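Local coordinates for protein Exo-1,5-alpha-L-arabinofuranobiosidase (Gibberella zeae, PDB 5M1Z) that probably hydrolyses alpha-1,5-linked arabinan from the chain end, releasing arabinobiose, in the central pocket of a six-bladed beta-propeller, at residues A[153-158]-A[171-176]; A[180-185]-A[197-202]; A[210-215]-A[226-231]; A[321-326]-A[343-348]. One frame throughout, in Å; residues are numbered along the deposited sequence.

Interaction 1: A[153-158]-A[171-176]; sequences PVWEPF and SDQRDN. With 6LW ((Z)-L-Arabinonhydroximo-1,4-lactone), chain B.
Two neighbouring strands of one propeller blade, a beta hairpin, bring Trp155 and Glu156 against Ser171 and Gln173 where the strand ends meet the sugar pocket. Trp155 and Ser171 form an antiparallel hydrogen-bonded pair: Trp155 N to Ser171 O and Ser171 N to Trp155 O, both 2.9 Å. Beyond the strand ends, Gln173 N donates to Pro153 O.

The Trp155 indole has Pro153 CB over one face and C5 of the bound hydroximolactone over the other, 3.5 Å above the plane, each offset toward the rim. Gln173 OE1 lies at the edge, in the ring plane, and accepts from Trp155 NE1 at 3.0 Å, ring and amide planes 42° apart. The amide at the indole edge is held by Arg209 of the following blade.

Asp172 OD1 closes an Asx turn with Arg174 N, while NE and NH2 of Arg174 grip the carboxylate side-on. Val154 CG1 rests over a face of that guanidinium.

Glu156 CG beside its backbone N (chi1 -62°) and a bend at chi2 bring OE1 to Ser171 OG, which donates to it at 2.8 Å, nearly in line with the C-O bond; the ligand's O2 hydroxyl donates to Glu156 OE1 at 2.6 Å.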
# COMPACT_ATOMS: atom_id res chain seq x y z
N PRO A 153 -11.55 -11.76 8.32
CA PRO A 153 -10.82 -10.44 8.46
C PRO A 153 -11.01 -9.43 7.33
O PRO A 153 -11.46 -9.74 6.23
CB PRO A 153 -9.36 -10.83 8.51
CG PRO A 153 -9.33 -12.10 7.77
CD PRO A 153 -10.59 -12.85 8.09
N VAL A 154 -10.65 -8.21 7.67
CA VAL A 154 -10.47 -7.12 6.72
C VAL A 154 -9.00 -6.72 6.78
O VAL A 154 -8.35 -6.90 7.85
CB VAL A 154 -11.44 -5.96 6.98
CG1 VAL A 154 -12.87 -6.45 6.88
CG2 VAL A 154 -11.22 -5.36 8.35
N TRP A 155 -8.47 -6.24 5.66
CA TRP A 155 -7.07 -5.90 5.56
C TRP A 155 -6.75 -4.82 4.60
O TRP A 155 -7.50 -4.55 3.68
CB TRP A 155 -6.26 -7.05 5.02
CG TRP A 155 -6.64 -8.48 5.24
CD1 TRP A 155 -7.50 -9.25 4.46
CD2 TRP A 155 -6.05 -9.38 6.17
NE1 TRP A 155 -7.51 -10.53 4.91
CE2 TRP A 155 -6.63 -10.64 5.95
CE3 TRP A 155 -5.18 -9.22 7.24
CZ2 TRP A 155 -6.29 -11.77 6.71
CZ3 TRP A 155 -4.86 -10.34 8.01
CH2 TRP A 155 -5.41 -11.59 7.74
N GLU A 156 -5.58 -4.23 4.77
CA GLU A 156 -4.88 -3.51 3.67
C GLU A 156 -5.59 -2.28 3.15
O GLU A 156 -5.88 -2.17 1.97
CB GLU A 156 -4.54 -4.49 2.52
CG GLU A 156 -3.57 -5.59 2.99
CD GLU A 156 -3.83 -6.98 2.42
OE1 GLU A 156 -4.78 -7.20 1.62
OE2 GLU A 156 -3.02 -7.87 2.80
N PRO A 157 -5.79 -1.29 4.03
CA PRO A 157 -6.40 -0.04 3.57
C PRO A 157 -5.53 0.77 2.60
O PRO A 157 -4.26 0.83 2.75
CB PRO A 157 -6.65 0.75 4.87
CG PRO A 157 -5.60 0.20 5.79
CD PRO A 157 -5.48 -1.27 5.46
N PHE A 158 -6.19 1.37 1.61
CA PHE A 158 -5.57 2.35 0.75
C PHE A 158 -6.53 3.52 0.55
O PHE A 158 -7.69 3.32 0.29
CB PHE A 158 -5.13 1.70 -0.56
CG PHE A 158 -4.38 2.62 -1.45
CD1 PHE A 158 -5.06 3.41 -2.38
CD2 PHE A 158 -3.00 2.67 -1.43
CE1 PHE A 158 -4.39 4.28 -3.20
CE2 PHE A 158 -2.31 3.57 -2.27
CZ PHE A 158 -3.01 4.38 -3.15
N SER A 171 -9.31 -5.06 1.47
CA SER A 171 -9.59 -6.49 1.20
C SER A 171 -10.52 -6.97 2.31
O SER A 171 -10.36 -6.59 3.46
CB SER A 171 -8.29 -7.33 1.24
OG SER A 171 -7.26 -6.70 0.48
N ASP A 172 -11.44 -7.83 1.96
CA ASP A 172 -12.58 -8.14 2.81
C ASP A 172 -12.82 -9.64 2.69
O ASP A 172 -13.10 -10.13 1.59
CB ASP A 172 -13.75 -7.39 2.27
CG ASP A 172 -14.99 -7.36 3.22
OD1 ASP A 172 -15.00 -8.15 4.20
OD2 ASP A 172 -15.92 -6.49 3.00
N GLN A 173 -12.72 -10.34 3.80
CA GLN A 173 -13.11 -11.76 3.88
C GLN A 173 -14.49 -12.04 4.52
O GLN A 173 -14.86 -13.18 4.71
CB GLN A 173 -12.04 -12.57 4.63
CG GLN A 173 -10.68 -12.58 3.94
CD GLN A 173 -9.68 -13.65 4.47
OE1 GLN A 173 -8.47 -13.38 4.53
NE2 GLN A 173 -10.17 -14.85 4.85
N ARG A 174 -15.27 -11.01 4.77
CA ARG A 174 -16.55 -11.16 5.45
C ARG A 174 -17.67 -11.75 4.60
O ARG A 174 -18.67 -12.09 5.16
CB ARG A 174 -17.03 -9.81 5.99
CG ARG A 174 -16.07 -9.20 7.01
CD ARG A 174 -16.42 -7.78 7.38
NE ARG A 174 -16.38 -6.90 6.22
CZ ARG A 174 -16.41 -5.57 6.26
NH1 ARG A 174 -16.49 -4.93 7.42
NH2 ARG A 174 -16.40 -4.88 5.13
N ASP A 175 -17.55 -11.82 3.27
CA ASP A 175 -18.56 -12.50 2.42
C ASP A 175 -18.07 -13.93 2.27
O ASP A 175 -17.81 -14.39 1.18
CB ASP A 175 -18.67 -11.75 1.09
CG ASP A 175 -19.92 -12.09 0.28
OD1 ASP A 175 -20.74 -12.95 0.69
OD2 ASP A 175 -20.05 -11.49 -0.83
N ASN A 176 -17.93 -14.64 3.39
CA ASN A 176 -17.07 -15.85 3.50
C ASN A 176 -17.74 -17.14 2.98
O ASN A 176 -17.08 -18.19 2.89
CB ASN A 176 -16.55 -16.08 4.94
CG ASN A 176 -17.68 -16.26 5.93
OD1 ASN A 176 -18.80 -15.80 5.70
ND2 ASN A 176 -17.41 -16.94 7.05
C3 6LW B . -4.48 -10.86 2.77
C2 6LW B . -4.10 -10.70 1.30
C1 6LW B . -2.59 -10.58 1.41
O3 6LW B . -5.49 -11.87 2.87
O4 6LW B . -2.14 -10.49 2.77
O1 6LW B . -0.85 -11.77 0.33
C4 6LW B . -3.15 -11.23 3.45
N1 6LW B . -1.71 -10.67 0.41
O2 6LW B . -4.82 -9.60 0.75
C5 6LW B . -2.97 -10.87 4.91
O5 6LW B . -1.70 -11.46 5.30

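Interaction 2: A[180-185]-A[197-202]. With 6LW ((Z)-L-Arabinonhydroximo-1,4-lactone), chain B.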
# COMPACT_ATOMS: atom_id res chain seq x y z
N SER A 180 -13.63 -16.25 -0.93
CA SER A 180 -12.58 -16.43 0.09
C SER A 180 -12.07 -15.03 0.53
O SER A 180 -11.89 -14.73 1.73
CB SER A 180 -11.46 -17.29 -0.47
OG SER A 180 -10.48 -17.47 0.54
N GLN A 181 -11.90 -14.15 -0.47
CA GLN A 181 -11.59 -12.77 -0.26
C GLN A 181 -12.09 -11.98 -1.47
O GLN A 181 -12.09 -12.51 -2.61
CB GLN A 181 -10.09 -12.58 -0.06
CG GLN A 181 -9.76 -11.19 0.42
CD GLN A 181 -8.32 -11.04 0.82
OE1 GLN A 181 -8.01 -11.14 2.00
NE2 GLN A 181 -7.44 -10.82 -0.14
N LYS A 182 -12.56 -10.76 -1.20
CA LYS A 182 -12.88 -9.78 -2.26
C LYS A 182 -12.33 -8.39 -1.94
O LYS A 182 -11.91 -8.12 -0.83
CB LYS A 182 -14.37 -9.71 -2.54
CG LYS A 182 -15.17 -9.11 -1.42
CD LYS A 182 -16.62 -9.12 -1.75
CE LYS A 182 -17.44 -8.66 -0.58
NZ LYS A 182 -18.88 -8.70 -0.94
N LEU A 183 -12.36 -7.52 -2.94
CA LEU A 183 -11.91 -6.13 -2.79
C LEU A 183 -13.11 -5.19 -2.76
O LEU A 183 -14.05 -5.36 -3.55
CB LEU A 183 -10.97 -5.81 -3.93
CG LEU A 183 -9.68 -6.61 -3.88
CD1 LEU A 183 -8.88 -6.44 -5.17
CD2 LEU A 183 -8.81 -6.08 -2.72
N VAL A 184 -13.09 -4.28 -1.79
CA VAL A 184 -14.19 -3.42 -1.49
C VAL A 184 -13.74 -2.03 -1.14
O VAL A 184 -12.54 -1.77 -0.92
CB VAL A 184 -15.06 -3.97 -0.32
CG1 VAL A 184 -15.55 -5.36 -0.62
CG2 VAL A 184 -14.35 -3.93 1.02
N HIS A 185 -14.67 -1.09 -1.09
CA HIS A 185 -14.31 0.20 -0.53
C HIS A 185 -15.46 0.80 0.21
O HIS A 185 -16.60 0.35 0.01
CB HIS A 185 -13.84 1.15 -1.61
CG HIS A 185 -14.93 1.70 -2.47
ND1 HIS A 185 -15.20 1.22 -3.73
CD2 HIS A 185 -15.81 2.71 -2.26
CE1 HIS A 185 -16.19 1.91 -4.27
NE2 HIS A 185 -16.59 2.82 -3.40
N VAL A 197 -20.54 -0.59 2.23
CA VAL A 197 -19.47 -1.26 1.46
C VAL A 197 -19.90 -1.40 0.01
O VAL A 197 -21.03 -1.80 -0.25
CB VAL A 197 -19.13 -2.62 2.07
CG1 VAL A 197 -18.02 -3.30 1.31
CG2 VAL A 197 -18.61 -2.43 3.48
N VAL A 198 -19.01 -1.05 -0.91
CA VAL A 198 -19.19 -1.20 -2.33
C VAL A 198 -18.10 -2.18 -2.80
O VAL A 198 -16.91 -1.97 -2.55
CB VAL A 198 -18.95 0.13 -3.07
CG1 VAL A 198 -18.99 -0.04 -4.57
CG2 VAL A 198 -19.94 1.23 -2.66
N ASP A 199 -18.51 -3.22 -3.53
CA ASP A 199 -17.56 -4.15 -4.18
C ASP A 199 -16.73 -3.50 -5.30
O ASP A 199 -17.24 -2.74 -6.15
CB ASP A 199 -18.33 -5.34 -4.74
CG ASP A 199 -18.91 -6.22 -3.65
OD1 ASP A 199 -18.43 -6.23 -2.52
OD2 ASP A 199 -19.93 -6.91 -3.92
N ASP A 200 -15.43 -3.80 -5.30
CA ASP A 200 -14.52 -3.32 -6.33
C ASP A 200 -14.02 -4.41 -7.31
O ASP A 200 -13.71 -4.10 -8.47
CB ASP A 200 -13.27 -2.63 -5.73
CG ASP A 200 -13.59 -1.39 -4.90
OD1 ASP A 200 -14.51 -0.64 -5.30
OD2 ASP A 200 -12.91 -1.17 -3.83
N THR A 201 -13.88 -5.63 -6.82
CA THR A 201 -13.33 -6.72 -7.61
C THR A 201 -13.66 -7.96 -6.81
O THR A 201 -13.35 -8.07 -5.62
CB THR A 201 -11.82 -6.58 -7.87
OG1 THR A 201 -11.60 -5.74 -8.99
CG2 THR A 201 -11.18 -7.88 -8.22
N LYS A 202 -14.36 -8.88 -7.45
CA LYS A 202 -14.62 -10.19 -6.87
C LYS A 202 -14.75 -11.23 -7.98
O LYS A 202 -15.07 -10.90 -9.13
CB LYS A 202 -15.89 -10.17 -6.07
CG LYS A 202 -17.10 -9.75 -6.86
CD LYS A 202 -18.27 -9.49 -5.97
CE LYS A 202 -19.50 -9.14 -6.81
NZ LYS A 202 -20.68 -9.19 -5.93
C3 6LW B . -4.48 -10.86 2.77
C2 6LW B . -4.10 -10.70 1.30
C1 6LW B . -2.59 -10.58 1.41
O3 6LW B . -5.49 -11.87 2.87
O4 6LW B . -2.14 -10.49 2.77
O1 6LW B . -0.85 -11.77 0.33
C4 6LW B . -3.15 -11.23 3.45
N1 6LW B . -1.71 -10.67 0.41
O2 6LW B . -4.82 -9.60 0.75
C5 6LW B . -2.97 -10.87 4.91
O5 6LW B . -1.70 -11.46 5.30
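A His-carboxylate hydrogen bond joins His185 and Asp200 across this hairpin of the propeller blade. His185 CB passes 3.3 Å from Asp200 OD2. With CG tucked between the backbone N and the carbonyl carbon (chi1 75°), the ring swings over so that His185 ND1 meets Asp200 OD1 in a short 2.5 Å hydrogen bond. The carboxylate accepts through its syn lone pair and is nearly coplanar with the imidazole, 11° apart. Farther out, His185 CE1 touches Val198 CG1 at 3.4 Å, and Val198 CB lies over one ring face near the CE1 and NE2 rim, a CH-pi contact; CD2 also looks onto it. This holds the ring in its plane and from above.

Along the backbone, Leu183 O accepts from both Asp200 N (2.7 Å) and Thr201 N (3.3 Å), the two donors reaching it from the same face of its plane: a classic beta bulge that shifts the register by one residue. The extended Lys182 chain brings NZ to 3.0 Å from Asp199 OD1, a salt bridge, while Lys202 NZ takes OD2; the shared carboxylate probably offsets the repulsion of the two ammonium groups, and Asp175 gives Lys182 a second acidic partner.

At the other end, Gln181 turns to the ligand, its OE1 accepting from O3 at 2.8 Å and its NE2 donating to O2 at 3.0 Å.

Strand 198-201 is the outermost of its four-stranded blade. Strand 182-188 pairs with 165-172 on its other side, and Leu183 and Thr201 pack onto strands 209-217 and 223-230 of the next blade.

Interaction 3: A[210-215]-A[226-231]; sequences PGMPTV and VYEYGG. With 6LW ((Z)-L-Arabinonhydroximo-1,4-lactone), chain B.
The Tyr227 ring is met at CD2 by Pro210 CB, 4.0 Å away and coming in at a slant, while its hydroxyl is held by Tyr203 and Arg248. On the next-but-one residue, the Tyr229 ring is stacked with Tyr203 and meets Tyr246 edge-to-face. The third flat group, the Glu228 carboxylate, points to the other side of the sheet, toward the ligand, and Ser275 N donates to its OE1.

These groups ride on a propeller-blade hairpin, strands 209-217 and 223-230. Gly211 and Glu228 form one antiparallel hydrogen-bonded pair, Gly211 N to Glu228 O being 2.8 Å. Thr214 and Val226 form another, with Val226 N giving Thr214 O an almost straight bond, 178° at the hydrogen. The register slips by one residue, a beta bulge between Gly211 and Thr214, where Met212 takes left-handed backbone angles. Here Pro213 CA makes a CA-H...O contact with Val226 O at 3.4 Å.

Glu228 CG, wedged between its backbone N and carbonyl carbon (chi1 68°), lies 3.4 Å from Gly211 O and starts an extended chain. Glu228 OE2 ends 2.8 Å from the ligand's O1. A carboxylate oxygen, whose partner OE1 accepts from Ser275 N, therefore faces the hydroximo group on C1, the carbon that would correspond to the anomeric centre of a substrate.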
# COMPACT_ATOMS: atom_id res chain seq x y z
N PRO A 210 -8.41 -12.04 -4.67
CA PRO A 210 -7.89 -10.74 -5.01
C PRO A 210 -7.58 -9.99 -3.75
O PRO A 210 -8.36 -10.07 -2.80
CB PRO A 210 -9.04 -10.09 -5.80
CG PRO A 210 -10.25 -10.72 -5.27
CD PRO A 210 -9.86 -12.11 -4.92
N GLY A 211 -6.49 -9.24 -3.73
CA GLY A 211 -6.00 -8.63 -2.52
C GLY A 211 -5.13 -7.44 -2.81
O GLY A 211 -4.68 -7.26 -3.91
N MET A 212 -4.90 -6.64 -1.77
CA MET A 212 -3.81 -5.64 -1.73
C MET A 212 -4.00 -4.53 -2.77
O MET A 212 -3.16 -4.32 -3.64
CB MET A 212 -2.43 -6.33 -1.82
CG MET A 212 -2.41 -7.59 -0.93
SD MET A 212 -0.82 -8.20 -0.47
CE MET A 212 -0.19 -6.90 0.62
N PRO A 213 -5.09 -3.79 -2.63
CA PRO A 213 -5.40 -2.76 -3.63
C PRO A 213 -4.58 -1.49 -3.51
O PRO A 213 -4.41 -0.98 -2.40
CB PRO A 213 -6.87 -2.47 -3.38
CG PRO A 213 -7.04 -2.74 -1.90
CD PRO A 213 -6.09 -3.85 -1.55
N THR A 214 -4.09 -1.01 -4.64
CA THR A 214 -3.55 0.32 -4.75
C THR A 214 -4.06 0.97 -6.00
O THR A 214 -4.48 0.31 -6.93
CB THR A 214 -2.00 0.41 -4.63
OG1 THR A 214 -1.36 -0.20 -5.75
CG2 THR A 214 -1.47 -0.21 -3.35
N VAL A 215 -4.05 2.29 -6.01
CA VAL A 215 -4.72 3.05 -7.06
C VAL A 215 -3.88 4.27 -7.43
O VAL A 215 -3.30 4.97 -6.56
CB VAL A 215 -6.16 3.53 -6.68
CG1 VAL A 215 -6.88 4.08 -7.92
CG2 VAL A 215 -7.02 2.41 -6.10
N VAL A 226 -4.74 -1.54 -9.07
CA VAL A 226 -3.81 -2.67 -9.15
C VAL A 226 -4.00 -3.54 -7.93
O VAL A 226 -4.22 -3.03 -6.82
CB VAL A 226 -2.35 -2.17 -9.28
CG1 VAL A 226 -1.35 -3.30 -9.32
CG2 VAL A 226 -2.19 -1.32 -10.54
N TYR A 227 -3.92 -4.87 -8.12
CA TYR A 227 -4.11 -5.82 -7.06
C TYR A 227 -3.43 -7.12 -7.37
O TYR A 227 -3.09 -7.36 -8.53
CB TYR A 227 -5.59 -6.10 -6.81
CG TYR A 227 -6.39 -6.54 -8.01
CD1 TYR A 227 -6.80 -5.63 -8.97
CD2 TYR A 227 -6.77 -7.87 -8.18
CE1 TYR A 227 -7.52 -6.03 -10.10
CE2 TYR A 227 -7.51 -8.26 -9.28
CZ TYR A 227 -7.89 -7.34 -10.23
OH TYR A 227 -8.63 -7.73 -11.31
N GLU A 228 -3.26 -7.96 -6.35
CA GLU A 228 -2.79 -9.33 -6.55
C GLU A 228 -4.04 -10.18 -6.74
O GLU A 228 -5.03 -10.08 -5.99
CB GLU A 228 -1.92 -9.81 -5.42
CG GLU A 228 -2.61 -10.01 -4.09
CD GLU A 228 -1.68 -10.62 -3.06
OE1 GLU A 228 -0.47 -10.70 -3.26
OE2 GLU A 228 -2.19 -11.08 -2.06
N TYR A 229 -4.07 -10.95 -7.80
CA TYR A 229 -5.20 -11.82 -8.09
C TYR A 229 -4.87 -13.26 -7.62
O TYR A 229 -4.37 -14.09 -8.40
CB TYR A 229 -5.49 -11.74 -9.58
CG TYR A 229 -6.63 -12.61 -10.10
CD1 TYR A 229 -7.35 -13.47 -9.28
CD2 TYR A 229 -6.99 -12.52 -11.46
CE1 TYR A 229 -8.38 -14.25 -9.80
CE2 TYR A 229 -7.99 -13.28 -11.97
CZ TYR A 229 -8.68 -14.14 -11.15
OH TYR A 229 -9.66 -14.90 -11.76
N GLY A 230 -5.12 -13.54 -6.34
CA GLY A 230 -4.81 -14.89 -5.82
C GLY A 230 -5.77 -15.87 -6.48
O GLY A 230 -7.00 -15.58 -6.57
N GLY A 231 -5.25 -16.98 -6.98
CA GLY A 231 -6.08 -17.94 -7.68
C GLY A 231 -6.21 -17.58 -9.12
O GLY A 231 -7.03 -18.14 -9.82
C3 6LW B . -4.48 -10.86 2.77
C2 6LW B . -4.10 -10.70 1.30
C1 6LW B . -2.59 -10.58 1.41
O3 6LW B . -5.49 -11.87 2.87
O4 6LW B . -2.14 -10.49 2.77
O1 6LW B . -0.85 -11.77 0.33
C4 6LW B . -3.15 -11.23 3.45
N1 6LW B . -1.71 -10.67 0.41
O2 6LW B . -4.82 -9.60 0.75
C5 6LW B . -2.97 -10.87 4.91
O5 6LW B . -1.70 -11.46 5.30

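Interaction 4: A[321-326]-A[343-348]; sequences TAYTRS and GILPPA. With 6LW ((Z)-L-Arabinonhydroximo-1,4-lactone), chain B; EDO (1,2-ethanediol), chain L.
Two torsions join Tyr323 to Leu345: the tyrosine CG stands anti to its own backbone N (chi1 -178°), sending the ring out toward the sugar pocket, and Leu345 CG lies beside its backbone N (chi1 -73°), bringing the isobutyl group over that ring. Both residues belong to loops around the central pocket of the propeller, one leading into strand 326-329 and the other running from strand 336-341 to strand 354-360 of the same blade.

Leu345 CD2 sits squarely above the centre of the Tyr323 ring, 3.7 Å from the centroid and 4° off the normal, a CH-pi contact. CG and CD1 of the leucine lie nearer the CD1 rim of the tyrosine.

At the root, the loops are tied through their backbones. Tyr323 N donates to Gly343 O at 2.9 Å, with Ala322 CB packed against the same carbonyl oxygen. A water lies 2.8 Å from Gly343 O and 2.7 Å from Tyr323 O and can donate to either.

Leu345 also touches a bound arabinofuranose, so both partners border the sugars. Leu29 and Met212 pack against the tyrosine as well, and Tyr323 OH comes 3.2 Å from O4 of the hydroximolactone.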
# COMPACT_ATOMS: atom_id res chain seq x y z
N THR A 321 14.12 -6.99 -3.31
CA THR A 321 12.75 -7.53 -3.23
C THR A 321 12.23 -7.45 -1.80
O THR A 321 13.00 -7.70 -0.85
CB THR A 321 12.73 -8.97 -3.74
OG1 THR A 321 13.21 -8.97 -5.09
CG2 THR A 321 11.30 -9.62 -3.71
N ALA A 322 10.97 -7.01 -1.65
CA ALA A 322 10.29 -6.98 -0.39
C ALA A 322 8.77 -7.15 -0.53
O ALA A 322 8.15 -6.72 -1.52
CB ALA A 322 10.59 -5.69 0.33
N TYR A 323 8.17 -7.72 0.51
CA TYR A 323 6.71 -7.83 0.60
C TYR A 323 6.12 -6.43 0.58
O TYR A 323 6.60 -5.53 1.31
CB TYR A 323 6.34 -8.57 1.84
CG TYR A 323 4.86 -8.79 2.01
CD1 TYR A 323 4.20 -9.64 1.18
CD2 TYR A 323 4.14 -8.11 2.99
CE1 TYR A 323 2.81 -9.84 1.30
CE2 TYR A 323 2.78 -8.30 3.15
CZ TYR A 323 2.13 -9.20 2.30
OH TYR A 323 0.82 -9.43 2.44
N THR A 324 5.19 -6.21 -0.33
CA THR A 324 4.51 -4.89 -0.55
C THR A 324 5.47 -3.70 -0.56
O THR A 324 5.26 -2.62 0.00
CB THR A 324 3.29 -4.73 0.40
OG1 THR A 324 2.45 -3.66 -0.05
CG2 THR A 324 3.69 -4.46 1.83
N ARG A 325 6.56 -3.91 -1.26
CA ARG A 325 7.51 -2.87 -1.49
C ARG A 325 6.79 -1.68 -2.13
O ARG A 325 5.96 -1.85 -3.02
CB ARG A 325 8.61 -3.42 -2.42
CG ARG A 325 9.83 -2.52 -2.45
CD ARG A 325 10.95 -3.03 -3.37
NE ARG A 325 10.50 -3.05 -4.76
CZ ARG A 325 11.28 -3.30 -5.82
NH1 ARG A 325 12.57 -3.52 -5.66
NH2 ARG A 325 10.73 -3.36 -7.03
N SER A 326 7.04 -0.49 -1.64
CA SER A 326 6.23 0.64 -1.99
C SER A 326 7.02 1.66 -2.79
O SER A 326 8.27 1.59 -2.91
CB SER A 326 5.66 1.30 -0.73
OG SER A 326 6.73 1.67 0.14
N GLY A 343 11.48 -5.74 4.02
CA GLY A 343 11.81 -7.13 4.03
C GLY A 343 10.69 -8.05 3.66
O GLY A 343 9.64 -7.66 3.04
N ILE A 344 10.90 -9.30 4.05
CA ILE A 344 10.08 -10.38 3.60
C ILE A 344 9.15 -10.94 4.68
O ILE A 344 9.38 -10.79 5.87
CB ILE A 344 10.95 -11.53 3.00
CG1 ILE A 344 11.78 -12.27 4.07
CG2 ILE A 344 11.88 -11.00 1.93
CD1 ILE A 344 12.61 -13.45 3.55
N LEU A 345 8.14 -11.66 4.21
CA LEU A 345 7.20 -12.36 5.05
C LEU A 345 7.89 -13.35 5.97
O LEU A 345 8.92 -13.91 5.62
CB LEU A 345 6.15 -13.11 4.20
CG LEU A 345 5.07 -12.26 3.51
CD1 LEU A 345 4.46 -13.05 2.36
CD2 LEU A 345 3.95 -11.87 4.43
N PRO A 346 7.34 -13.58 7.16
CA PRO A 346 8.04 -14.51 8.06
C PRO A 346 7.96 -15.92 7.43
O PRO A 346 7.04 -16.16 6.69
CB PRO A 346 7.23 -14.41 9.37
CG PRO A 346 5.88 -13.91 8.97
CD PRO A 346 6.08 -13.05 7.75
N PRO A 347 8.92 -16.82 7.67
CA PRO A 347 10.08 -16.57 8.56
C PRO A 347 11.18 -15.76 7.87
O PRO A 347 11.54 -16.03 6.72
CB PRO A 347 10.56 -18.00 8.91
CG PRO A 347 10.04 -18.88 7.80
CD PRO A 347 8.99 -18.14 7.01
N ALA A 348 11.65 -14.72 8.54
CA ALA A 348 12.58 -13.74 7.95
C ALA A 348 13.96 -13.85 8.56
O ALA A 348 14.87 -13.16 8.15
CB ALA A 348 12.06 -12.32 8.14
C3 6LW B . -4.48 -10.86 2.77
C2 6LW B . -4.10 -10.70 1.30
C1 6LW B . -2.59 -10.58 1.41
O3 6LW B . -5.49 -11.87 2.87
O4 6LW B . -2.14 -10.49 2.77
O1 6LW B . -0.85 -11.77 0.33
C4 6LW B . -3.15 -11.23 3.45
N1 6LW B . -1.71 -10.67 0.41
O2 6LW B . -4.82 -9.60 0.75
C5 6LW B . -2.97 -10.87 4.91
O5 6LW B . -1.70 -11.46 5.30
C1 EDO L . 15.83 -10.52 -7.01
O1 EDO L . 15.52 -10.92 -5.66
C2 EDO L . 14.50 -10.78 -7.70
O2 EDO L . 14.27 -9.98 -8.87
O HOH W 1 8.01 -5.49 3.64

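In the fold
The contacts come in series along the chain of a six-bladed propeller. Interactions 1 and 2 share one four-stranded blade, their centres about 8 Å apart, with strands 165-172 and 182-188 as direct neighbours. Interaction 3 lies on the next blade, its centre about 10 Å from that of interaction 2, with Gln181 NE2 probably hydrogen-bonded to Pro210 O, 2.9 Å. Interaction 4 sits across the pocket in loops of the blade that combines the first and last strands of the chain; its centre is about 16 Å from that of interaction 3, reached through Met212 and Tyr323. All four converge on one hydroximolactone, so distant parts of the sequence together line one sugar-binding pocket.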